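Local atomic coordinates of Rho guanine nucleotide exchange factor 12 (Homo sapiens, PDB entry 1TXD), a protein that acts as a guanine nucleotide exchange factor for the small GTPase RhoA, an activity that belongs to its tandem DH and PH domains, the part described here. Residues Gln222-Tyr227 and Arg255-Glu260; Leu263-Asn268 and Gln345-Val350; Lys271-Tyr276 and Leu286-Asp291; Asp282-Leu287 and Pro315-Ser320. The protein carries 1 engineered substitution. One frame throughout, in Å; residues are numbered along the deposited sequence.

In the fold
All four contacts lie in or at the PH domain. Interaction 1 is where the long helix 191-230, which runs out of the DH domain, meets the first PH strand, 257-266; the far end of that strand pairs with 344-350 in interaction 2, about 22 Å away centre to centre. Interaction 3 is the open end of the hairpin 275-280/283-290, and interaction 4 adds strand 316-318 to the hairpin's second strand. Interactions 2 and 3, about 11 Å apart between centres, touch through Trp265 and Leu275. A salt bridge from Arg255 to Asp282 joins interactions 1 and 4, and Tyr347 of interaction 2 packs on Leu286 and Ile317 of interaction 4.

Interaction 1 of 4, residues Gln222-Tyr227 and Arg255-Glu260; sequences QRLEDY and RKMIHE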
# COMPACT_ATOMS: atom_id res chain seq x y z
N GLN A 222 4.34 8.07 -2.53
CA GLN A 222 4.83 7.70 -3.85
C GLN A 222 4.15 8.60 -4.92
O GLN A 222 4.74 8.97 -5.96
CB GLN A 222 4.64 6.20 -4.10
CG GLN A 222 5.38 5.64 -5.34
CD GLN A 222 4.63 6.00 -6.63
OE1 GLN A 222 3.39 5.87 -6.69
NE2 GLN A 222 5.36 6.54 -7.61
N ARG A 223 2.92 9.03 -4.63
CA ARG A 223 2.25 9.98 -5.51
C ARG A 223 3.02 11.28 -5.55
O ARG A 223 3.33 11.81 -6.61
CB ARG A 223 0.85 10.24 -5.04
CG ARG A 223 -0.17 9.31 -5.63
CD ARG A 223 -1.59 9.86 -5.46
NE ARG A 223 -1.90 10.07 -4.03
CZ ARG A 223 -2.49 9.19 -3.19
NH1 ARG A 223 -2.87 7.97 -3.59
NH2 ARG A 223 -2.73 9.54 -1.92
N LEU A 224 3.35 11.78 -4.37
CA LEU A 224 4.20 12.96 -4.24
C LEU A 224 5.51 12.81 -4.90
O LEU A 224 5.96 13.73 -5.58
CB LEU A 224 4.43 13.26 -2.76
CG LEU A 224 3.41 14.20 -2.13
CD1 LEU A 224 3.84 14.50 -0.70
CD2 LEU A 224 3.31 15.49 -2.93
N GLU A 225 6.15 11.66 -4.72
CA GLU A 225 7.50 11.45 -5.27
C GLU A 225 7.47 11.57 -6.79
O GLU A 225 8.43 12.01 -7.46
CB GLU A 225 7.98 10.06 -4.84
CG GLU A 225 9.41 9.77 -5.12
CD GLU A 225 9.83 8.45 -4.46
OE1 GLU A 225 9.91 8.42 -3.22
OE2 GLU A 225 10.06 7.47 -5.19
N ASP A 226 6.35 11.11 -7.33
CA ASP A 226 6.01 11.23 -8.75
C ASP A 226 5.77 12.69 -9.11
O ASP A 226 6.28 13.18 -10.11
CB ASP A 226 4.72 10.44 -9.05
CG ASP A 226 4.47 10.29 -10.55
OD1 ASP A 226 5.33 9.68 -11.25
OD2 ASP A 226 3.45 10.76 -11.10
N TYR A 227 4.98 13.39 -8.29
CA TYR A 227 4.74 14.80 -8.56
C TYR A 227 6.07 15.54 -8.47
O TYR A 227 6.41 16.30 -9.37
CB TYR A 227 3.72 15.35 -7.58
CG TYR A 227 2.34 14.78 -7.73
CD1 TYR A 227 1.94 14.07 -8.86
CD2 TYR A 227 1.42 14.98 -6.75
CE1 TYR A 227 0.64 13.54 -8.97
CE2 TYR A 227 0.13 14.49 -6.85
CZ TYR A 227 -0.26 13.78 -7.96
OH TYR A 227 -1.58 13.31 -8.00
N ARG A 255 7.27 17.14 3.02
CA ARG A 255 6.04 17.28 3.78
C ARG A 255 4.98 16.34 3.21
O ARG A 255 5.02 15.99 2.03
CB ARG A 255 5.55 18.73 3.73
CG ARG A 255 5.14 19.25 2.33
CD ARG A 255 6.25 19.98 1.59
NE ARG A 255 6.45 21.33 2.11
CZ ARG A 255 7.39 22.17 1.71
NH1 ARG A 255 8.28 21.82 0.79
NH2 ARG A 255 7.46 23.37 2.26
N LYS A 256 4.01 15.97 4.02
CA LYS A 256 2.95 15.06 3.57
C LYS A 256 1.86 15.83 2.84
O LYS A 256 1.57 16.97 3.19
CB LYS A 256 2.39 14.26 4.74
CG LYS A 256 3.33 13.12 5.20
CD LYS A 256 2.65 12.15 6.17
CE LYS A 256 3.13 10.72 5.94
NZ LYS A 256 2.70 9.79 7.02
N MET A 257 1.28 15.20 1.81
CA MET A 257 0.15 15.75 1.05
C MET A 257 -1.16 15.39 1.73
O MET A 257 -1.35 14.25 2.16
CB MET A 257 0.15 15.22 -0.39
CG MET A 257 -1.13 15.45 -1.24
SD MET A 257 -0.86 14.90 -3.00
CE MET A 257 0.04 16.20 -3.56
N ILE A 258 -2.05 16.37 1.82
CA ILE A 258 -3.35 16.23 2.48
C ILE A 258 -4.50 16.21 1.47
O ILE A 258 -5.48 15.49 1.65
CB ILE A 258 -3.52 17.36 3.50
CG1 ILE A 258 -2.73 17.02 4.77
CG2 ILE A 258 -5.02 17.63 3.83
CD1 ILE A 258 -1.26 17.37 4.70
N HIS A 259 -4.37 16.99 0.40
CA HIS A 259 -5.41 17.05 -0.63
C HIS A 259 -4.83 17.41 -2.00
O HIS A 259 -3.73 17.95 -2.10
CB HIS A 259 -6.48 18.08 -0.21
CG HIS A 259 -7.80 17.86 -0.88
ND1 HIS A 259 -8.10 18.41 -2.11
CD2 HIS A 259 -8.88 17.14 -0.51
CE1 HIS A 259 -9.32 18.03 -2.47
NE2 HIS A 259 -9.81 17.26 -1.52
N GLU A 260 -5.58 17.10 -3.04
CA GLU A 260 -5.24 17.51 -4.40
C GLU A 260 -6.47 17.53 -5.31
O GLU A 260 -7.44 16.79 -5.10
CB GLU A 260 -4.20 16.56 -5.00
CG GLU A 260 -4.75 15.17 -5.29
CD GLU A 260 -3.68 14.17 -5.65
OE1 GLU A 260 -2.95 14.40 -6.63
OE2 GLU A 260 -3.57 13.16 -4.94
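Leu224 and Tyr227, one turn apart on the helix that leaves the DH domain, receive Met257 from the first strand of the PH domain, so that the last DH helix packs against that strand. The helix and strand segments cross at 69°, and the contact is carried almost wholly by side chains. Met257 has CG anti to its backbone N (chi1 167°) and runs straight until the last torsion, where a bend at chi3 (-77°) turns the methyl toward the helix. That methyl, CE, sits 3.4 Å from Leu224 CD2, a tight carbon pair, and 3.7 Å from Tyr227 CD2, which it meets at the edge of the ring in the ring plane. The sulfur is also at the edge, SD lying 5.2 Å from the centroid of the Tyr227 ring, in a Met-aromatic contact. Leu224 spreads its two branches: CD2 meets the methionine methyl, while CD1 lies against Met257 CB and rests 3.3 Å from the backbone O of Arg255. Leu278 and Leu280 touch Met257 from the neighbouring strand, and Leu252 packs on both Leu224 and Tyr227.

At the polar margin the Glu260 carboxylate stands nearly perpendicular to the Tyr227 ring. Its OE1 is hydrogen-bonded to Tyr276, while the modelled approach of the Tyr227 hydroxyl to it is implausibly close and therefore doubtful. The other oxygen faces Arg223, whose chain bends at chi3, but this salt bridge is long and purely electrostatic: Glu260 OE2 lies 3.6 Å from Arg223 NE, well out of the guanidinium plane, with no N-H aimed at it.

Interaction 2 of 4, residues Leu263-Asn268 and Gln345-Val350; sequences LVWKVN and QIYELV
With CG anti to the backbone N (chi1 -178°), Trp265 sends its indole across to Tyr347 and Leu349, and Tyr347, whose CG lies anti to its carbonyl carbon (chi1 -55°), brings CD1 of its ring up to the indole. Trp265 CZ2 comes to 3.7 Å from Tyr347 CD1, the planes inclined at 40°, an oblique aromatic pair. Trp265 CD1 lies 4.0 Å from Leu349 CD2 and, near the indole plane, 3.4 Å from Glu348 O. Cut back to an alanine, this position would probably deprive Tyr347 of the indole beside it and open a gap next to Leu349.

These residues belong to antiparallel strands of the PH-domain sheet, where the first strand, 257-266, meets 344-350, the strand before the C-terminal helix. Val264 N bonds to Val350 O at 2.9 Å and Val350 N returns to Val264 O, whereas the bond from Lys266 N to Glu348 O is weak. On the face carrying Val264 and Val350, Lys266 and Glu348 run side by side, Lys266 CD 3.5 Å from Glu348 OE2. Their charged ends do not form a salt bridge: Lys266 NZ stays 4.2 Å from Glu348 OE1, so the attraction is probably modest and the aliphatic part of the lysine supplies the actual contact.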
# COMPACT_ATOMS: atom_id res chain seq x y z
N LEU A 263 -8.22 22.85 -9.71
CA LEU A 263 -8.77 24.20 -9.53
C LEU A 263 -8.56 25.03 -10.79
O LEU A 263 -7.78 24.67 -11.66
CB LEU A 263 -8.13 24.92 -8.33
CG LEU A 263 -8.17 24.24 -6.97
CD1 LEU A 263 -7.44 25.06 -5.92
CD2 LEU A 263 -9.60 23.96 -6.53
N VAL A 264 -9.28 26.15 -10.87
CA VAL A 264 -9.09 27.16 -11.92
C VAL A 264 -8.46 28.38 -11.22
O VAL A 264 -8.49 28.47 -9.99
CB VAL A 264 -10.45 27.47 -12.60
CG1 VAL A 264 -10.42 28.77 -13.41
CG2 VAL A 264 -10.87 26.30 -13.49
N TRP A 265 -7.85 29.29 -11.98
CA TRP A 265 -7.28 30.51 -11.39
C TRP A 265 -7.65 31.75 -12.19
O TRP A 265 -7.01 32.06 -13.20
CB TRP A 265 -5.76 30.41 -11.25
CG TRP A 265 -5.13 31.62 -10.59
CD1 TRP A 265 -5.77 32.64 -9.93
CD2 TRP A 265 -3.73 31.94 -10.53
NE1 TRP A 265 -4.87 33.56 -9.47
CE2 TRP A 265 -3.60 33.15 -9.81
CE3 TRP A 265 -2.56 31.31 -11.00
CZ2 TRP A 265 -2.36 33.75 -9.56
CZ3 TRP A 265 -1.33 31.91 -10.75
CH2 TRP A 265 -1.24 33.12 -10.04
N LYS A 266 -8.69 32.44 -11.72
CA LYS A 266 -9.10 33.74 -12.29
C LYS A 266 -8.04 34.78 -11.92
O LYS A 266 -7.99 35.27 -10.78
CB LYS A 266 -10.49 34.14 -11.76
CG LYS A 266 -11.16 35.28 -12.50
CD LYS A 266 -12.43 35.74 -11.77
CE LYS A 266 -13.17 36.84 -12.51
NZ LYS A 266 -12.73 38.21 -12.12
N VAL A 267 -7.16 35.08 -12.88
CA VAL A 267 -6.13 36.10 -12.71
C VAL A 267 -6.74 37.48 -13.03
O VAL A 267 -6.58 38.43 -12.26
CB VAL A 267 -4.83 35.79 -13.55
CG1 VAL A 267 -5.04 35.93 -15.06
CG2 VAL A 267 -3.66 36.66 -13.08
N ASN A 268 -7.46 37.55 -14.15
CA ASN A 268 -8.35 38.67 -14.48
C ASN A 268 -9.72 38.12 -14.88
O ASN A 268 -9.94 36.90 -14.88
CB ASN A 268 -7.81 39.50 -15.66
CG ASN A 268 -6.32 39.80 -15.55
OD1 ASN A 268 -5.77 39.96 -14.46
ND2 ASN A 268 -5.67 39.90 -16.71
N GLN A 345 -2.05 39.59 -1.07
CA GLN A 345 -2.32 39.18 -2.43
C GLN A 345 -3.56 38.30 -2.35
O GLN A 345 -3.83 37.71 -1.31
CB GLN A 345 -1.12 38.41 -3.01
CG GLN A 345 0.24 39.06 -2.72
CD GLN A 345 1.33 38.66 -3.72
OE1 GLN A 345 1.49 37.48 -4.02
NE2 GLN A 345 2.07 39.65 -4.22
N ILE A 346 -4.34 38.25 -3.42
CA ILE A 346 -5.57 37.46 -3.44
C ILE A 346 -5.55 36.53 -4.64
O ILE A 346 -5.34 36.95 -5.77
CB ILE A 346 -6.84 38.36 -3.47
CG1 ILE A 346 -7.00 39.11 -2.14
CG2 ILE A 346 -8.11 37.52 -3.74
CD1 ILE A 346 -7.86 40.35 -2.24
N TYR A 347 -5.76 35.24 -4.37
CA TYR A 347 -5.93 34.25 -5.40
C TYR A 347 -7.40 33.89 -5.38
O TYR A 347 -7.91 33.48 -4.35
CB TYR A 347 -5.08 33.00 -5.12
CG TYR A 347 -3.60 33.27 -4.91
CD1 TYR A 347 -2.68 33.02 -5.94
CD2 TYR A 347 -3.12 33.74 -3.70
CE1 TYR A 347 -1.32 33.25 -5.76
CE2 TYR A 347 -1.77 33.98 -3.51
CZ TYR A 347 -0.87 33.73 -4.54
OH TYR A 347 0.46 33.96 -4.35
N GLU A 348 -8.07 34.08 -6.52
CA GLU A 348 -9.41 33.56 -6.72
C GLU A 348 -9.29 32.20 -7.42
O GLU A 348 -8.86 32.13 -8.57
CB GLU A 348 -10.24 34.53 -7.56
CG GLU A 348 -11.75 34.42 -7.38
CD GLU A 348 -12.53 35.49 -8.14
OE1 GLU A 348 -12.01 36.61 -8.29
OE2 GLU A 348 -13.66 35.21 -8.59
N LEU A 349 -9.63 31.13 -6.70
CA LEU A 349 -9.54 29.76 -7.21
C LEU A 349 -10.91 29.09 -7.25
O LEU A 349 -11.58 29.00 -6.23
CB LEU A 349 -8.59 28.94 -6.33
CG LEU A 349 -7.25 29.61 -6.04
CD1 LEU A 349 -6.50 28.89 -4.93
CD2 LEU A 349 -6.41 29.68 -7.31
N VAL A 350 -11.29 28.60 -8.42
CA VAL A 350 -12.64 28.08 -8.66
C VAL A 350 -12.63 26.57 -8.88
O VAL A 350 -12.03 26.09 -9.83
CB VAL A 350 -13.24 28.71 -9.94
CG1 VAL A 350 -14.74 28.46 -10.01
CG2 VAL A 350 -12.91 30.20 -10.02

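Interaction 3 of 4, residues Lys271-Tyr276 and Leu286-Asp291; sequences KTIDLY and LLQKQD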
# COMPACT_ATOMS: atom_id res chain seq x y z
N LYS A 271 -8.74 36.52 -18.37
CA LYS A 271 -7.85 35.35 -18.41
C LYS A 271 -8.12 34.31 -17.31
O LYS A 271 -8.66 34.64 -16.25
CB LYS A 271 -6.39 35.81 -18.33
CG LYS A 271 -5.87 36.47 -19.62
CD LYS A 271 -5.13 37.79 -19.38
CE LYS A 271 -5.72 38.94 -20.18
NZ LYS A 271 -5.31 40.29 -19.69
N THR A 272 -7.74 33.06 -17.58
CA THR A 272 -7.93 31.93 -16.66
C THR A 272 -6.83 30.89 -16.85
O THR A 272 -6.63 30.41 -17.97
CB THR A 272 -9.30 31.24 -16.90
OG1 THR A 272 -9.44 30.91 -18.29
CG2 THR A 272 -10.47 32.18 -16.61
N ILE A 273 -6.14 30.53 -15.76
CA ILE A 273 -5.12 29.48 -15.80
C ILE A 273 -5.65 28.19 -15.16
O ILE A 273 -5.82 28.12 -13.94
CB ILE A 273 -3.80 29.93 -15.10
CG1 ILE A 273 -3.36 31.30 -15.62
CG2 ILE A 273 -2.69 28.90 -15.34
CD1 ILE A 273 -1.91 31.68 -15.27
N ASP A 274 -5.91 27.18 -15.98
CA ASP A 274 -6.34 25.86 -15.49
C ASP A 274 -5.22 25.24 -14.67
O ASP A 274 -4.11 25.05 -15.16
CB ASP A 274 -6.70 24.93 -16.65
CG ASP A 274 -7.72 25.53 -17.60
OD1 ASP A 274 -8.73 26.09 -17.12
OD2 ASP A 274 -7.59 25.49 -18.84
N LEU A 275 -5.51 24.94 -13.40
CA LEU A 275 -4.51 24.40 -12.48
C LEU A 275 -4.83 22.98 -12.06
O LEU A 275 -5.97 22.50 -12.16
CB LEU A 275 -4.43 25.23 -11.20
CG LEU A 275 -3.94 26.68 -11.17
CD1 LEU A 275 -4.11 27.23 -9.75
CD2 LEU A 275 -2.49 26.82 -11.61
N TYR A 276 -3.77 22.31 -11.60
CA TYR A 276 -3.85 21.20 -10.67
C TYR A 276 -3.11 21.65 -9.42
O TYR A 276 -1.96 22.11 -9.50
CB TYR A 276 -3.20 19.95 -11.26
CG TYR A 276 -3.55 18.69 -10.50
CD1 TYR A 276 -4.68 17.94 -10.85
CD2 TYR A 276 -2.77 18.26 -9.42
CE1 TYR A 276 -5.02 16.79 -10.15
CE2 TYR A 276 -3.10 17.10 -8.71
CZ TYR A 276 -4.23 16.38 -9.08
OH TYR A 276 -4.56 15.25 -8.40
N LEU A 286 0.54 25.65 -6.45
CA LEU A 286 -0.23 25.90 -7.65
C LEU A 286 0.60 25.45 -8.84
O LEU A 286 1.70 25.97 -9.06
CB LEU A 286 -0.60 27.39 -7.73
CG LEU A 286 -1.34 27.94 -6.50
CD1 LEU A 286 -1.64 29.42 -6.68
CD2 LEU A 286 -2.64 27.18 -6.24
N LEU A 287 0.08 24.48 -9.58
CA LEU A 287 0.79 23.87 -10.70
C LEU A 287 -0.08 23.86 -11.96
O LEU A 287 -1.30 23.98 -11.86
CB LEU A 287 1.22 22.44 -10.35
CG LEU A 287 1.99 22.24 -9.04
CD1 LEU A 287 1.96 20.78 -8.63
CD2 LEU A 287 3.43 22.71 -9.16
N GLN A 288 0.56 23.72 -13.12
CA GLN A 288 -0.11 23.71 -14.43
C GLN A 288 0.18 22.42 -15.21
O GLN A 288 1.34 22.08 -15.42
CB GLN A 288 0.34 24.92 -15.26
CG GLN A 288 -0.77 25.92 -15.61
CD GLN A 288 -0.37 26.90 -16.71
OE1 GLN A 288 0.66 27.57 -16.61
NE2 GLN A 288 -1.18 26.98 -17.77
N LYS A 289 -0.88 21.73 -15.64
CA LYS A 289 -0.74 20.47 -16.41
C LYS A 289 -0.37 20.73 -17.88
O LYS A 289 -1.25 20.89 -18.73
CB LYS A 289 -2.04 19.62 -16.34
CG LYS A 289 -2.08 18.60 -15.19
CD LYS A 289 -3.29 17.66 -15.26
CE LYS A 289 -3.31 16.69 -14.06
NZ LYS A 289 -3.64 15.28 -14.41
N GLN A 290 0.93 20.76 -18.16
CA GLN A 290 1.44 20.98 -19.52
C GLN A 290 2.10 19.71 -20.06
O GLN A 290 3.30 19.49 -19.87
CB GLN A 290 2.44 22.13 -19.54
CG GLN A 290 1.80 23.52 -19.41
CD GLN A 290 1.92 24.37 -20.67
OE1 GLN A 290 2.06 23.84 -21.78
NE2 GLN A 290 1.87 25.68 -20.51
N ASP A 291 1.31 18.89 -20.76
CA ASP A 291 1.71 17.53 -21.16
C ASP A 291 2.11 16.73 -19.91
O ASP A 291 1.29 16.57 -19.00
CB ASP A 291 2.82 17.55 -22.23
CG ASP A 291 2.36 18.10 -23.57
OD1 ASP A 291 1.16 17.97 -23.90
OD2 ASP A 291 3.13 18.66 -24.37
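Tyr276 and Leu287 form an antiparallel hydrogen-bonded pair, with Tyr276 N 3.0 Å from Leu287 O and Leu287 N 3.1 Å from Tyr276 O, while the touching parts, 273-276 and 286-289, run at about a right angle to each other. Leu287 O also receives Leu275: the branch methyl CD2 of Leu275 rests 3.1 Å from Leu287 O, so one carbonyl is covered by both a backbone N-H and a leucine side chain. The other branch of Leu275 meets Leu286, CD1 lying 3.8 Å from Leu286 CD2 as the two leucines cross at a slant.

This is the open end of the hairpin formed by strands 275-280 and 283-290 in the PH-domain sheet, and on the side of Asp274 and Ile273, before Leu275, the chains splay apart. There the side chains bridge the divergence. Ile273 holds CG2 anti to its backbone N, which aims that methyl at the amide of Gln288, with Ile273 CG2 3.4 Å from Gln288 CD; the two chains cross nearly perpendicularly. Gln288 CG lies 3.5 Å from Asp274 O. Beside Tyr276, the long arm of Lys289 is extended until its bend at chi4 and lays CE obliquely against the ring, 3.7 Å from Tyr276 CD1.

Interaction 4 of 4, residues Asp282-Leu287 and Pro315-Ser320; sequences DILVLL and PVIKLS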
# COMPACT_ATOMS: atom_id res chain seq x y z
N ASP A 282 1.97 22.36 4.97
CA ASP A 282 2.31 23.73 5.32
C ASP A 282 2.26 24.72 4.16
O ASP A 282 2.44 25.91 4.37
CB ASP A 282 3.70 23.76 5.97
CG ASP A 282 4.84 23.47 4.99
OD1 ASP A 282 4.59 22.95 3.88
OD2 ASP A 282 6.03 23.73 5.25
N ILE A 283 2.02 24.23 2.94
CA ILE A 283 1.89 25.09 1.77
C ILE A 283 0.79 24.60 0.84
O ILE A 283 0.50 23.40 0.76
CB ILE A 283 3.22 25.18 0.98
CG1 ILE A 283 3.78 23.79 0.62
CG2 ILE A 283 4.25 25.99 1.77
CD1 ILE A 283 4.93 23.81 -0.38
N LEU A 284 0.16 25.53 0.15
CA LEU A 284 -0.67 25.22 -1.00
C LEU A 284 0.25 25.44 -2.18
O LEU A 284 1.07 26.36 -2.17
CB LEU A 284 -1.87 26.16 -1.04
CG LEU A 284 -3.07 25.74 -1.88
CD1 LEU A 284 -3.90 24.72 -1.15
CD2 LEU A 284 -3.92 26.97 -2.20
N VAL A 285 0.14 24.59 -3.20
CA VAL A 285 1.04 24.63 -4.34
C VAL A 285 0.21 24.70 -5.60
O VAL A 285 -0.68 23.88 -5.82
CB VAL A 285 1.97 23.40 -4.42
CG1 VAL A 285 2.87 23.48 -5.65
CG2 VAL A 285 2.82 23.27 -3.15
N LEU A 286 0.54 25.65 -6.45
CA LEU A 286 -0.23 25.90 -7.65
C LEU A 286 0.60 25.45 -8.84
O LEU A 286 1.70 25.97 -9.06
CB LEU A 286 -0.60 27.39 -7.73
CG LEU A 286 -1.34 27.94 -6.50
CD1 LEU A 286 -1.64 29.42 -6.68
CD2 LEU A 286 -2.64 27.18 -6.24
N LEU A 287 0.08 24.48 -9.58
CA LEU A 287 0.79 23.87 -10.70
C LEU A 287 -0.08 23.86 -11.96
O LEU A 287 -1.30 23.98 -11.86
CB LEU A 287 1.22 22.44 -10.35
CG LEU A 287 1.99 22.24 -9.04
CD1 LEU A 287 1.96 20.78 -8.63
CD2 LEU A 287 3.43 22.71 -9.16
N PRO A 315 3.39 31.01 -6.85
CA PRO A 315 2.59 29.77 -6.95
C PRO A 315 2.64 28.92 -5.68
O PRO A 315 1.87 27.99 -5.58
CB PRO A 315 3.25 29.02 -8.11
CG PRO A 315 4.66 29.46 -8.06
CD PRO A 315 4.68 30.88 -7.55
N VAL A 316 3.54 29.24 -4.76
CA VAL A 316 3.57 28.64 -3.43
C VAL A 316 3.03 29.64 -2.42
O VAL A 316 3.63 30.71 -2.22
CB VAL A 316 5.01 28.23 -3.02
CG1 VAL A 316 5.19 28.14 -1.48
CG2 VAL A 316 5.38 26.91 -3.67
N ILE A 317 1.93 29.28 -1.78
CA ILE A 317 1.31 30.09 -0.75
C ILE A 317 1.53 29.48 0.63
O ILE A 317 1.01 28.41 0.93
CB ILE A 317 -0.21 30.22 -1.02
CG1 ILE A 317 -0.46 30.80 -2.41
CG2 ILE A 317 -0.87 31.07 0.05
CD1 ILE A 317 -1.75 30.29 -3.06
N LYS A 318 2.29 30.16 1.47
CA LYS A 318 2.53 29.69 2.83
C LYS A 318 1.23 29.72 3.65
O LYS A 318 0.63 30.77 3.82
CB LYS A 318 3.61 30.53 3.50
CG LYS A 318 4.95 30.50 2.74
CD LYS A 318 6.14 30.64 3.68
CE LYS A 318 7.46 30.31 2.99
NZ LYS A 318 8.63 30.97 3.67
N LEU A 319 0.80 28.56 4.14
CA LEU A 319 -0.44 28.44 4.91
C LEU A 319 -0.42 29.21 6.23
O LEU A 319 -1.47 29.50 6.81
CB LEU A 319 -0.77 26.96 5.18
CG LEU A 319 -1.11 26.09 3.97
CD1 LEU A 319 -1.17 24.62 4.36
CD2 LEU A 319 -2.42 26.53 3.32
N SER A 320 0.78 29.53 6.71
CA SER A 320 0.96 30.29 7.95
C SER A 320 0.34 31.69 7.90
O SER A 320 0.13 32.33 8.93
CB SER A 320 2.45 30.41 8.25
OG SER A 320 2.66 30.96 9.53
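Leu284 and Ile317 lie side by side and point the same way from neighbouring strands of the PH-domain sheet, an antiparallel pairing of 283-287 with 316-318 whose segment directions differ by 165°. The two residues exchange backbone bonds, Leu284 N to Ile317 O and Ile317 N to Leu284 O, both 3.1 Å. Their side chains meet at the far ends, Leu284 CD2 4.1 Å from Ile317 CD1. Leu286 approaches the same isoleucine at a slant: its CG lies anti to the carbonyl carbon (chi1 -56°), and this brings Leu286 CD1 to 3.7 Å from Ile317 CD1, so the one isoleucine methyl is shared by two leucines. Without the branched end of Leu286, as with an alanine here, Ile317 CD1 is likely to lose one of its two leucine neighbours, and a gap would probably open where CG now lies against the Pro315 carbonyl. Tyr347 touches both Leu286 and Ile317, while Trp360 and Ile364 of the C-terminal helix cover Leu284, so this face belongs to the domain core.

On the other face Ile283 crosses Val316 obliquely, with Ile283 CG2 4.0 Å from Val316 CG1. Pro315 continues the backbone pairing beyond the strand, its O accepting a bond from Leu286 N at 2.8 Å. At the other end, where the chain turns into a short 3-10 segment, Leu319 folds back over the Asp282 peptide, with CD1 of Leu319 3.5 Å from Ile283 N. The Asp282 carboxylate turns elsewhere, to Arg255, while its carbonyl takes the last bond, Leu319 N reaching Asp282 O at 3.1 Å.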